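Local structure of glucose-6-phosphate isomerase (Chlamydia trachomatis D/UW-3/CX, 6OTU) at residues 368-374 and 486-490; 23-27 and 323-328; 49-53 and 299-303; 312-318 and 478-483. The protein catalyses the reversible isomerization of glucose-6-phosphate to fructose-6-phosphate, and here holds bound glucose-6-phosphate. One frame throughout, in Å; residues are numbered along the deposited sequence.

Contact 1: residues 368-374 and 486-490; sequences ISFRTSP and CWGIN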
loop_
_atom_site.group_PDB
_atom_site.type_symbol
_atom_site.label_atom_id
_atom_site.label_comp_id
_atom_site.label_asym_id
_atom_site.label_seq_id
_atom_site.Cartn_x
_atom_site.Cartn_y
_atom_site.Cartn_z
ATOM N N ILE A 368 14.080 24.942 2.427
ATOM C CA ILE A 368 13.568 24.918 3.793
ATOM C C ILE A 368 14.497 24.104 4.685
ATOM O O ILE A 368 15.307 23.300 4.221
ATOM C CB ILE A 368 12.130 24.370 3.846
ATOM C CG1 ILE A 368 12.100 22.940 3.343
ATOM C CG2 ILE A 368 11.166 25.272 3.043
ATOM C CD1 ILE A 368 10.724 22.359 3.304
ATOM N N SER A 369 14.379 24.323 5.995
ATOM C CA SER A 369 15.215 23.641 6.978
ATOM C C SER A 369 14.406 22.719 7.884
ATOM O O SER A 369 14.861 22.354 8.970
ATOM C CB SER A 369 15.979 24.654 7.821
ATOM O OG SER A 369 16.889 25.370 7.016
ATOM N N PHE A 370 13.219 22.324 7.455
ATOM C CA PHE A 370 12.401 21.395 8.205
ATOM C C PHE A 370 11.847 20.375 7.219
ATOM O O PHE A 370 12.057 20.476 6.002
ATOM C CB PHE A 370 11.293 22.143 8.962
ATOM C CG PHE A 370 10.503 23.077 8.091
ATOM C CD1 PHE A 370 10.946 24.382 7.855
ATOM C CD2 PHE A 370 9.315 22.650 7.497
ATOM C CE1 PHE A 370 10.223 25.238 7.043
ATOM C CE2 PHE A 370 8.577 23.500 6.687
ATOM C CZ PHE A 370 9.039 24.798 6.451
ATOM N N ARG A 371 11.132 19.392 7.745
ATOM C CA ARG A 371 10.617 18.289 6.947
ATOM C C ARG A 371 9.155 18.525 6.609
ATOM O O ARG A 371 8.395 19.057 7.422
ATOM C CB ARG A 371 10.802 16.951 7.680
ATOM C CG ARG A 371 12.273 16.715 8.024
ATOM C CD ARG A 371 12.588 15.287 8.383
ATOM N NE ARG A 371 14.007 15.119 8.715
ATOM C CZ ARG A 371 14.932 14.698 7.858
ATOM N NH1 ARG A 371 14.597 14.399 6.607
ATOM N NH2 ARG A 371 16.196 14.574 8.249
ATOM N N THR A 372 8.766 18.141 5.400
ATOM C CA THR A 372 7.386 18.340 4.985
ATOM C C THR A 372 6.610 17.025 4.984
ATOM O O THR A 372 6.458 16.413 6.047
ATOM C CB THR A 372 7.359 19.016 3.628
ATOM O OG1 THR A 372 8.290 18.352 2.762
ATOM C CG2 THR A 372 7.746 20.494 3.801
ATOM N N SER A 373 6.109 16.579 3.828
ATOM C CA SER A 373 5.205 15.428 3.827
ATOM C C SER A 373 5.871 14.215 4.470
ATOM O O SER A 373 7.055 13.963 4.225
ATOM C CB SER A 373 4.744 15.054 2.416
ATOM O OG SER A 373 3.815 13.978 2.494
ATOM N N PRO A 374 5.175 13.495 5.336
ATOM C CA PRO A 374 5.639 12.167 5.744
ATOM C C PRO A 374 5.291 11.138 4.673
ATOM O O PRO A 374 4.550 11.417 3.719
ATOM C CB PRO A 374 4.877 11.906 7.049
ATOM C CG PRO A 374 3.614 12.726 6.924
ATOM C CD PRO A 374 3.934 13.905 6.018
ATOM N N CYS A 486 0.679 25.746 6.213
ATOM C CA CYS A 486 1.436 25.917 7.442
ATOM C C CYS A 486 2.941 25.854 7.162
ATOM O O CYS A 486 3.692 26.750 7.573
ATOM C CB CYS A 486 1.011 24.852 8.452
ATOM S SG CYS A 486 1.762 25.025 10.066
ATOM N N TRP A 487 3.389 24.814 6.444
ATOM C CA TRP A 487 4.782 24.727 6.008
ATOM C C TRP A 487 5.195 25.887 5.100
ATOM O O TRP A 487 6.382 26.228 5.043
ATOM C CB TRP A 487 5.014 23.395 5.296
ATOM C CG TRP A 487 4.986 22.254 6.253
ATOM C CD1 TRP A 487 5.443 22.265 7.541
ATOM C CD2 TRP A 487 4.442 20.950 6.032
ATOM N NE1 TRP A 487 5.236 21.049 8.128
ATOM C CE2 TRP A 487 4.622 20.218 7.230
ATOM C CE3 TRP A 487 3.839 20.320 4.934
ATOM C CZ2 TRP A 487 4.221 18.886 7.363
ATOM C CZ3 TRP A 487 3.435 19.007 5.066
ATOM C CH2 TRP A 487 3.626 18.300 6.275
ATOM N N GLY A 488 4.247 26.506 4.392
ATOM C CA GLY A 488 4.595 27.553 3.449
ATOM C C GLY A 488 5.164 27.059 2.135
ATOM O O GLY A 488 5.954 27.765 1.508
ATOM N N ILE A 489 4.779 25.865 1.701
ATOM C CA ILE A 489 5.253 25.293 0.459
ATOM C C ILE A 489 4.140 25.396 -0.575
ATOM O O ILE A 489 3.009 25.757 -0.264
ATOM C CB ILE A 489 5.706 23.821 0.647
ATOM C CG1 ILE A 489 4.511 22.984 1.121
ATOM C CG2 ILE A 489 6.841 23.746 1.633
ATOM C CD1 ILE A 489 4.752 21.481 1.179
ATOM N N ASN A 490 4.458 25.076 -1.831
ATOM C CA ASN A 490 3.445 25.046 -2.886
ATOM C C ASN A 490 2.924 23.618 -3.002
ATOM O O ASN A 490 3.583 22.736 -3.569
ATOM C CB ASN A 490 3.997 25.565 -4.210
ATOM C CG ASN A 490 2.962 25.504 -5.347
ATOM O OD1 ASN A 490 1.785 25.227 -5.113
ATOM N ND2 ASN A 490 3.411 25.755 -6.590
#

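Contact 2: residues 23-27 and 323-328; sequences LQEMA and WNRNLL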
loop_
_atom_site.group_PDB
_atom_site.type_symbol
_atom_site.label_atom_id
_atom_site.label_comp_id
_atom_site.label_asym_id
_atom_site.label_seq_id
_atom_site.Cartn_x
_atom_site.Cartn_y
_atom_site.Cartn_z
ATOM N N LEU A 23 5.876 25.373 20.992
ATOM C CA LEU A 23 5.625 23.959 20.763
ATOM C C LEU A 23 6.910 23.136 20.848
ATOM O O LEU A 23 6.869 21.955 21.223
ATOM C CB LEU A 23 4.940 23.780 19.406
ATOM C CG LEU A 23 3.428 24.013 19.351
ATOM C CD1 LEU A 23 2.974 24.280 17.908
ATOM C CD2 LEU A 23 2.681 22.822 19.961
ATOM N N GLN A 24 8.050 23.737 20.491
ATOM C CA GLN A 24 9.317 23.020 20.566
ATOM C C GLN A 24 9.682 22.715 22.007
ATOM O O GLN A 24 10.229 21.650 22.292
ATOM C CB GLN A 24 10.430 23.820 19.888
ATOM C CG GLN A 24 10.293 23.868 18.373
ATOM C CD GLN A 24 11.389 24.678 17.702
ATOM O OE1 GLN A 24 11.808 25.729 18.206
ATOM N NE2 GLN A 24 11.856 24.194 16.554
ATOM N N GLU A 25 9.368 23.632 22.930
ATOM C CA GLU A 25 9.545 23.355 24.357
ATOM C C GLU A 25 8.601 22.259 24.829
ATOM O O GLU A 25 8.999 21.375 25.589
ATOM C CB GLU A 25 9.327 24.630 25.170
ATOM C CG GLU A 25 9.875 25.863 24.493
ATOM C CD GLU A 25 10.080 27.020 25.441
ATOM O OE1 GLU A 25 10.863 27.933 25.091
ATOM O OE2 GLU A 25 9.460 27.014 26.530
ATOM N N MET A 26 7.353 22.293 24.376
ATOM C CA MET A 26 6.386 21.284 24.789
ATOM C C MET A 26 6.751 19.911 24.247
ATOM O O MET A 26 6.583 18.901 24.942
ATOM C CB MET A 26 4.979 21.687 24.333
ATOM C CG MET A 26 4.510 22.992 24.904
ATOM S SD MET A 26 2.874 23.472 24.315
ATOM C CE MET A 26 3.015 25.249 24.549
ATOM N N ALA A 27 7.273 19.854 23.019
ATOM C CA ALA A 27 7.641 18.580 22.411
ATOM C C ALA A 27 8.727 17.835 23.183
ATOM O O ALA A 27 8.921 16.640 22.937
ATOM C CB ALA A 27 8.105 18.797 20.960
ATOM N N TRP A 323 2.159 18.333 14.510
ATOM C CA TRP A 323 2.687 17.947 15.822
ATOM C C TRP A 323 3.473 16.648 15.735
ATOM O O TRP A 323 4.626 16.579 16.168
ATOM C CB TRP A 323 1.545 17.823 16.831
ATOM C CG TRP A 323 1.912 17.262 18.183
ATOM C CD1 TRP A 323 1.555 16.038 18.687
ATOM C CD2 TRP A 323 2.648 17.925 19.234
ATOM N NE1 TRP A 323 2.037 15.892 19.963
ATOM C CE2 TRP A 323 2.713 17.029 20.326
ATOM C CE3 TRP A 323 3.272 19.178 19.347
ATOM C CZ2 TRP A 323 3.384 17.339 21.516
ATOM C CZ3 TRP A 323 3.941 19.488 20.540
ATOM C CH2 TRP A 323 3.985 18.571 21.606
ATOM N N ASN A 324 2.878 15.617 15.141
ATOM C CA ASN A 324 3.575 14.341 15.031
ATOM C C ASN A 324 4.797 14.444 14.122
ATOM O O ASN A 324 5.869 13.929 14.453
ATOM C CB ASN A 324 2.611 13.271 14.517
ATOM C CG ASN A 324 1.688 12.736 15.609
ATOM O OD1 ASN A 324 2.051 12.688 16.786
ATOM N ND2 ASN A 324 0.488 12.332 15.217
ATOM N N ARG A 325 4.665 15.116 12.980
ATOM C CA ARG A 325 5.738 15.090 11.987
ATOM C C ARG A 325 6.912 15.976 12.394
ATOM O O ARG A 325 8.047 15.502 12.500
ATOM C CB ARG A 325 5.197 15.510 10.614
ATOM C CG ARG A 325 6.260 15.732 9.531
ATOM C CD ARG A 325 7.040 14.467 9.182
ATOM N NE ARG A 325 7.508 14.534 7.804
ATOM C CZ ARG A 325 8.705 14.142 7.364
ATOM N NH1 ARG A 325 9.615 13.649 8.193
ATOM N NH2 ARG A 325 8.992 14.256 6.075
ATOM N N ASN A 326 6.659 17.265 12.620
ATOM C CA ASN A 326 7.725 18.222 12.905
ATOM C C ASN A 326 8.085 18.311 14.383
ATOM O O ASN A 326 9.249 18.533 14.719
ATOM C CB ASN A 326 7.339 19.627 12.406
ATOM C CG ASN A 326 6.868 19.632 10.946
ATOM O OD1 ASN A 326 5.669 19.799 10.661
ATOM N ND2 ASN A 326 7.805 19.445 10.023
ATOM N N LEU A 327 7.132 18.174 15.286
ATOM C CA LEU A 327 7.503 18.398 16.676
ATOM C C LEU A 327 7.973 17.135 17.375
ATOM O O LEU A 327 8.952 17.192 18.120
ATOM C CB LEU A 327 6.343 19.043 17.426
ATOM C CG LEU A 327 6.442 20.479 16.907
ATOM C CD1 LEU A 327 5.119 21.177 16.926
ATOM C CD2 LEU A 327 7.491 21.246 17.704
ATOM N N LEU A 328 7.325 15.994 17.129
ATOM C CA LEU A 328 7.739 14.725 17.725
ATOM C C LEU A 328 8.692 13.944 16.837
ATOM O O LEU A 328 9.351 13.013 17.320
ATOM C CB LEU A 328 6.517 13.855 18.035
ATOM C CG LEU A 328 5.575 14.440 19.084
ATOM C CD1 LEU A 328 4.611 13.356 19.510
ATOM C CD2 LEU A 328 6.351 15.024 20.273
#

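Contact 3: residues 49-53 and 299-303; sequences LSVEG and AIDAH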
loop_
_atom_site.group_PDB
_atom_site.type_symbol
_atom_site.label_atom_id
_atom_site.label_comp_id
_atom_site.label_asym_id
_atom_site.label_seq_id
_atom_site.Cartn_x
_atom_site.Cartn_y
_atom_site.Cartn_z
ATOM N N LEU A 49 -14.494 15.772 18.566
ATOM C CA LEU A 49 -15.228 16.722 17.739
ATOM C C LEU A 49 -16.227 15.919 16.928
ATOM O O LEU A 49 -15.853 14.972 16.235
ATOM C CB LEU A 49 -14.282 17.511 16.819
ATOM C CG LEU A 49 -14.866 18.356 15.675
ATOM C CD1 LEU A 49 -15.862 19.376 16.184
ATOM C CD2 LEU A 49 -13.736 19.048 14.878
ATOM N N SER A 50 -17.502 16.252 17.033
ATOM C CA SER A 50 -18.501 15.527 16.269
ATOM C C SER A 50 -19.318 16.546 15.493
ATOM O O SER A 50 -19.978 17.419 16.080
ATOM C CB SER A 50 -19.355 14.621 17.168
ATOM O OG SER A 50 -20.593 15.206 17.469
ATOM N N VAL A 51 -19.231 16.448 14.169
ATOM C CA VAL A 51 -19.716 17.472 13.259
ATOM C C VAL A 51 -19.682 16.897 11.846
ATOM O O VAL A 51 -18.909 15.973 11.556
ATOM C CB VAL A 51 -18.880 18.766 13.397
ATOM C CG1 VAL A 51 -17.571 18.675 12.625
ATOM C CG2 VAL A 51 -19.677 19.979 12.973
ATOM N N GLU A 52 -20.577 17.400 10.986
ATOM C CA GLU A 52 -20.636 17.059 9.561
ATOM C C GLU A 52 -20.746 15.553 9.322
ATOM O O GLU A 52 -20.228 15.017 8.338
ATOM C CB GLU A 52 -19.437 17.649 8.811
ATOM C CG GLU A 52 -19.380 19.198 8.809
ATOM C CD GLU A 52 -20.580 19.870 8.107
ATOM O OE1 GLU A 52 -20.853 21.053 8.411
ATOM O OE2 GLU A 52 -21.255 19.234 7.264
ATOM N N GLY A 53 -21.451 14.866 10.219
ATOM C CA GLY A 53 -21.644 13.430 10.113
ATOM C C GLY A 53 -20.531 12.563 10.669
ATOM O O GLY A 53 -20.577 11.339 10.481
ATOM N N ALA A 299 -19.921 20.254 1.519
ATOM C CA ALA A 299 -20.205 20.511 2.925
ATOM C C ALA A 299 -18.918 20.633 3.739
ATOM O O ALA A 299 -18.856 21.425 4.685
ATOM C CB ALA A 299 -21.111 19.413 3.482
ATOM N N ILE A 300 -17.884 19.855 3.392
ATOM C CA ILE A 300 -16.609 19.958 4.102
ATOM C C ILE A 300 -15.845 21.209 3.663
ATOM O O ILE A 300 -15.224 21.887 4.495
ATOM C CB ILE A 300 -15.762 18.672 3.924
ATOM C CG1 ILE A 300 -16.333 17.498 4.744
ATOM C CG2 ILE A 300 -14.317 18.901 4.347
ATOM C CD1 ILE A 300 -16.458 17.762 6.246
ATOM N N ASP A 301 -15.873 21.532 2.360
ATOM C CA ASP A 301 -15.348 22.817 1.900
ATOM C C ASP A 301 -15.858 23.964 2.766
ATOM O O ASP A 301 -15.087 24.833 3.182
ATOM C CB ASP A 301 -15.734 23.073 0.441
ATOM C CG ASP A 301 -15.158 22.040 -0.522
ATOM O OD1 ASP A 301 -14.262 21.261 -0.120
ATOM O OD2 ASP A 301 -15.631 21.999 -1.679
ATOM N N ALA A 302 -17.166 23.994 3.037
ATOM C CA ALA A 302 -17.691 25.078 3.859
ATOM C C ALA A 302 -17.215 24.950 5.302
ATOM O O ALA A 302 -16.879 25.952 5.944
ATOM C CB ALA A 302 -19.216 25.103 3.784
ATOM N N HIS A 303 -17.144 23.720 5.813
ATOM C CA HIS A 303 -16.780 23.511 7.211
ATOM C C HIS A 303 -15.320 23.865 7.475
ATOM O O HIS A 303 -14.984 24.279 8.593
ATOM C CB HIS A 303 -17.077 22.061 7.599
ATOM C CG HIS A 303 -16.403 21.609 8.862
ATOM N ND1 HIS A 303 -16.913 21.871 10.116
ATOM C CD2 HIS A 303 -15.277 20.884 9.057
ATOM C CE1 HIS A 303 -16.115 21.343 11.029
ATOM N NE2 HIS A 303 -15.112 20.744 10.411
HETATM O O HOH W 1 -21.165 22.533 6.172
HETATM O O HOH W 2 -19.230 22.955 10.108
#

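Contact 4: residues 312-318 and 478-483; sequences NLPLLSA and HKFAFQ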
loop_
_atom_site.group_PDB
_atom_site.type_symbol
_atom_site.label_atom_id
_atom_site.label_comp_id
_atom_site.label_asym_id
_atom_site.label_seq_id
_atom_site.Cartn_x
_atom_site.Cartn_y
_atom_site.Cartn_z
ATOM N N ASN A 312 -12.795 22.236 13.832
ATOM C CA ASN A 312 -12.560 22.177 12.384
ATOM C C ASN A 312 -11.834 20.865 12.060
ATOM O O ASN A 312 -10.663 20.696 12.416
ATOM C CB ASN A 312 -11.745 23.405 11.937
ATOM C CG ASN A 312 -11.500 23.469 10.418
ATOM O OD1 ASN A 312 -11.288 22.444 9.766
ATOM N ND2 ASN A 312 -11.460 24.694 9.869
ATOM N N LEU A 313 -12.520 19.937 11.379
ATOM C CA LEU A 313 -11.953 18.603 11.174
ATOM C C LEU A 313 -10.649 18.637 10.377
ATOM O O LEU A 313 -9.611 18.221 10.917
ATOM C CB LEU A 313 -13.017 17.689 10.554
ATOM C CG LEU A 313 -14.203 17.355 11.475
ATOM C CD1 LEU A 313 -15.367 16.842 10.681
ATOM C CD2 LEU A 313 -13.799 16.343 12.560
ATOM N N PRO A 314 -10.602 19.154 9.140
ATOM C CA PRO A 314 -9.327 19.117 8.411
ATOM C C PRO A 314 -8.232 19.969 9.038
ATOM O O PRO A 314 -7.056 19.596 8.954
ATOM C CB PRO A 314 -9.709 19.606 7.007
ATOM C CG PRO A 314 -10.928 20.396 7.191
ATOM C CD PRO A 314 -11.667 19.780 8.332
ATOM N N LEU A 315 -8.583 21.069 9.702
ATOM C CA LEU A 315 -7.573 21.904 10.341
ATOM C C LEU A 315 -6.970 21.215 11.562
ATOM O O LEU A 315 -5.760 21.297 11.790
ATOM C CB LEU A 315 -8.180 23.254 10.736
ATOM C CG LEU A 315 -7.139 24.249 11.254
ATOM C CD1 LEU A 315 -6.017 24.384 10.225
ATOM C CD2 LEU A 315 -7.771 25.601 11.555
ATOM N N LEU A 316 -7.800 20.550 12.370
ATOM C CA LEU A 316 -7.283 19.798 13.510
ATOM C C LEU A 316 -6.402 18.647 13.044
ATOM O O LEU A 316 -5.291 18.454 13.547
ATOM C CB LEU A 316 -8.445 19.272 14.360
ATOM C CG LEU A 316 -8.194 18.533 15.675
ATOM C CD1 LEU A 316 -7.154 19.244 16.535
ATOM C CD2 LEU A 316 -9.505 18.402 16.455
ATOM N N SER A 317 -6.885 17.872 12.074
ATOM C CA SER A 317 -6.108 16.741 11.598
ATOM C C SER A 317 -4.773 17.205 11.013
ATOM O O SER A 317 -3.731 16.603 11.280
ATOM C CB SER A 317 -6.927 15.949 10.587
ATOM O OG SER A 317 -6.080 15.197 9.744
ATOM N N ALA A 318 -4.779 18.334 10.293
ATOM C CA ALA A 318 -3.535 18.897 9.775
ATOM C C ALA A 318 -2.573 19.271 10.901
ATOM O O ALA A 318 -1.381 18.943 10.838
ATOM C CB ALA A 318 -3.826 20.111 8.897
ATOM N N HIS A 478 -8.309 18.983 2.216
ATOM C CA HIS A 478 -8.055 20.184 3.003
ATOM C C HIS A 478 -7.019 19.966 4.102
ATOM O O HIS A 478 -6.250 20.891 4.401
ATOM C CB HIS A 478 -9.372 20.704 3.570
ATOM C CG HIS A 478 -10.297 21.149 2.493
ATOM N ND1 HIS A 478 -9.835 21.784 1.361
ATOM C CD2 HIS A 478 -11.629 20.996 2.325
ATOM C CE1 HIS A 478 -10.852 22.036 0.557
ATOM N NE2 HIS A 478 -11.952 21.571 1.121
ATOM N N LYS A 479 -6.973 18.770 4.699
ATOM C CA LYS A 479 -5.880 18.436 5.608
ATOM C C LYS A 479 -4.529 18.725 4.965
ATOM O O LYS A 479 -3.682 19.405 5.552
ATOM C CB LYS A 479 -5.940 16.964 6.028
ATOM C CG LYS A 479 -4.697 16.571 6.820
ATOM C CD LYS A 479 -4.550 15.085 7.020
ATOM C CE LYS A 479 -3.457 14.811 8.038
ATOM N NZ LYS A 479 -3.052 13.392 8.006
ATOM N N PHE A 480 -4.312 18.210 3.756
ATOM C CA PHE A 480 -3.010 18.373 3.115
ATOM C C PHE A 480 -2.775 19.827 2.716
ATOM O O PHE A 480 -1.651 20.334 2.834
ATOM C CB PHE A 480 -2.911 17.435 1.911
ATOM C CG PHE A 480 -3.041 15.977 2.281
ATOM C CD1 PHE A 480 -2.352 15.459 3.367
ATOM C CD2 PHE A 480 -3.854 15.126 1.552
ATOM C CE1 PHE A 480 -2.475 14.109 3.721
ATOM C CE2 PHE A 480 -3.976 13.774 1.900
ATOM C CZ PHE A 480 -3.290 13.271 2.976
ATOM N N ALA A 481 -3.830 20.516 2.267
ATOM C CA ALA A 481 -3.725 21.940 1.961
ATOM C C ALA A 481 -3.346 22.748 3.196
ATOM O O ALA A 481 -2.503 23.651 3.125
ATOM C CB ALA A 481 -5.046 22.455 1.372
ATOM N N PHE A 482 -3.979 22.453 4.337
ATOM C CA PHE A 482 -3.651 23.183 5.553
ATOM C C PHE A 482 -2.204 22.915 5.959
ATOM O O PHE A 482 -1.495 23.834 6.386
ATOM C CB PHE A 482 -4.619 22.818 6.681
ATOM C CG PHE A 482 -5.922 23.609 6.679
ATOM C CD1 PHE A 482 -5.919 24.995 6.593
ATOM C CD2 PHE A 482 -7.149 22.954 6.798
ATOM C CE1 PHE A 482 -7.107 25.720 6.606
ATOM C CE2 PHE A 482 -8.343 23.676 6.815
ATOM C CZ PHE A 482 -8.321 25.057 6.721
ATOM N N GLN A 483 -1.736 21.673 5.800
ATOM C CA GLN A 483 -0.339 21.387 6.130
ATOM C C GLN A 483 0.605 22.150 5.201
ATOM O O GLN A 483 1.594 22.737 5.656
ATOM C CB GLN A 483 -0.074 19.877 6.083
ATOM C CG GLN A 483 -0.910 19.083 7.082
ATOM C CD GLN A 483 -0.459 17.644 7.293
ATOM O OE1 GLN A 483 -0.513 17.130 8.417
ATOM N NE2 GLN A 483 -0.029 16.984 6.227
#

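Contact 1: residues 368-374 and 486-490
Trp487 lays its indole against the curved backbone of Thr372, with Phe370 and Pro374 also touching it. Here, in the SIS-type fold of phosphoglucose isomerase, the loop leading into edge strand 375-377 meets the end of helix 466-487. A large flat ring suits this place because the loop offers backbone as much as side chain. Thr372 CA is the bump over the six-membered ring, 3.8 Å from its centroid and only 2° off the ring normal, a CH-pi contact. Thr372 CG2 reaches past the indole to meet Ile489 CG2 tip to tip at 4.0 Å. The beta-branched threonine thus offers a methyl to Ile489 and the indole, while its OG1 is hydrogen-bonded to the carbonyls of Asn357 and Lys359. Phe370 comes up beside the five-membered ring, its CE2 3.5 Å from Trp487 CD1 and the two planes inclined at 35°. Ile368 adds a looser bump, its CD1 4.4 Å from Ile489 CG2. Trp487 NE1 finds its acceptor in Asn326 OD1, and the same amide donates to Arg371 O. Beyond the loop lies the second subunit, where Asp397 takes a salt bridge from Arg371. Gly488 turns the chain out of the helix with a positive phi, which glycine adopts easily. Trp487 O lies at the edge of the Phe370 ring, near its plane, 3.3 Å from Phe370 CZ.

Contact 2: residues 23-27 and 323-328
Ala27 and Leu327 meet where the helix 18-26 region lies against the last turns of helix 313-327, which widen into a pi-type turn at 323-327. The side chains that meet are largely apolar, and no hydrogen bond runs from one segment to the other. Alanine suits the place because its single methyl lies close to the opposing backbone: Ala27 CB is 3.4 Å from Leu327 O and 4.0 Å from Leu327 CB. Leu327 then sends its two methyls in different directions. Its CD1 packs on Leu23 CB at 3.6 Å, the two leucines crossing at about a right angle, while CD2 lies near the Leu23 carbonyl and the aliphatic CG of Gln24, whose amide continues outward at the surface.

Trp323 forms the other half of the join. With its CG anti to the backbone N (chi1 172°), the indole reaches across to the N-terminal helix. Leu23 CD2 touches CZ3 at 3.6 Å, and the CH2 corner comes within 3.7 Å of Ala27 CA, with Met26 close by. Leu328 CG lies over one face of this ring, from within the same segment.

In the next shell, helix 65-77 backs the leucine and the indole: Ala70 and Leu71 touch Leu23, and Cys67 touches Trp323. The indole's NE1 makes a weak hydrogen bond to Arg62 O. The wide turn that sets Leu327 and Leu328 in place is closed by Leu328 N, which donates to Trp323 O at 2.9 Å.

Contact 3: residues 49-53 and 299-303
Glu52 and His303 run alongside each other, heading opposite ways, so that the methylene part of the glutamate, rather than its carboxylate, meets the imidazole. Glu52 CG makes an off-centre CH-pi contact with the ring, 4.2 Å from the centroid and 29° off the normal. The chain folds at chi2 (-62°), turning the carboxylate back toward the helix backbone; its plane stands 55° from that of the ring. Val51 comes from the strand side, pointing against the histidine, with CG1 3.4 Å from His303 CE1. Valine suits the place because a methyl of its short branched side chain reaches the ring directly.

The polar ends communicate through water. Glu52 OE1 accepts from two waters: one, at 2.7 Å, also donates to Ala299 O, and the other bridges to His303 ND1, lying 2.6 Å from that nitrogen in the plane of the ring. A long acidic side chain therefore serves twice, its methylenes against the ring and Ile300 CD1, its oxygen as a hub for solvent. Histidine suits the opposing place because both nitrogens are used: NE2 accepts from the backbone N of Leu313, at the start of the next helix, which fixes the ring's rotation.

Glu52 and Gly53 both have positive phi, with angles close to those of a type I' turn. The contact is thus the packing of a tight beta-hairpin, formed by strands 48-51 and 54-57 at the edge of the mixed sheet, against the C-terminal turn of helix 287-303.

Contact 4: residues 312-318 and 478-483
Two first torsions direct Leu315 and Phe482 at each other. In Leu315, CG is anti to the backbone N (chi1 -173°); in Phe482, CG is anti to its carbonyl carbon (chi1 -85°). The side chains cross at about a right angle, and Leu315 CD1 rests over one face of the phenyl ring, 3.7 Å from its centroid, in a CH-pi contact. Leucine suits the spot because one methyl lies over the ring face while CB touches CE2.

Pro314 lies beside His478, the two pointing the same way with their CB atoms 3.6 Å apart. In the first turn of its helix a proline costs no backbone hydrogen bond. One turn later Ala318 allows a close approach: its CB is 3.4 Å from Lys479 O and 3.6 Å from Phe482 CB, and it also touches Gln483 CG. Lys479 runs extended past Ser317 OG, the small serine giving its methylenes passage, and delivers NZ to a salt bridge with Glu402.

Asn312 caps the helix start. Its OD1 accepts from Leu315 N at 3.0 Å, with the donor above the carbonyl plane, while ND2 is held by the carbonyls of Ala304 and Thr306.

The axes of segments 313-318 and 478-483 approach to 7.9 Å and cross at -55°. Leu80 and Met84 of helix 80-89 pack on Phe482, and Tyr56 of strand 54-57 touches Ser317, so this buried crossing joins helices 313-327 and 466-487 between another helix and the mixed sheet.

Two helices tie the set together: 313-327 serves contacts 2 and 4, and 466-487 serves contacts 1 and 4. Contacts 3 and 4, with centres 12 Å apart, are joined directly by Asp301 OD1 and His478 NE2 at 2.6 Å. Contacts 1 and 2, 14 Å apart, meet where Arg325 NH2 lies 2.7 Å from Ser373 O; that arginine also forms a salt bridge to Asp397 of the second subunit. Contact 1 is the one near the catalytic centre: the Ser373 side chain is about 8 Å from that of Glu355, the probable proton donor, and about 14 Å from a bound glucose-6-phosphate. Contacts 2, 3 and 4 lie away from the active site and the bound substrate.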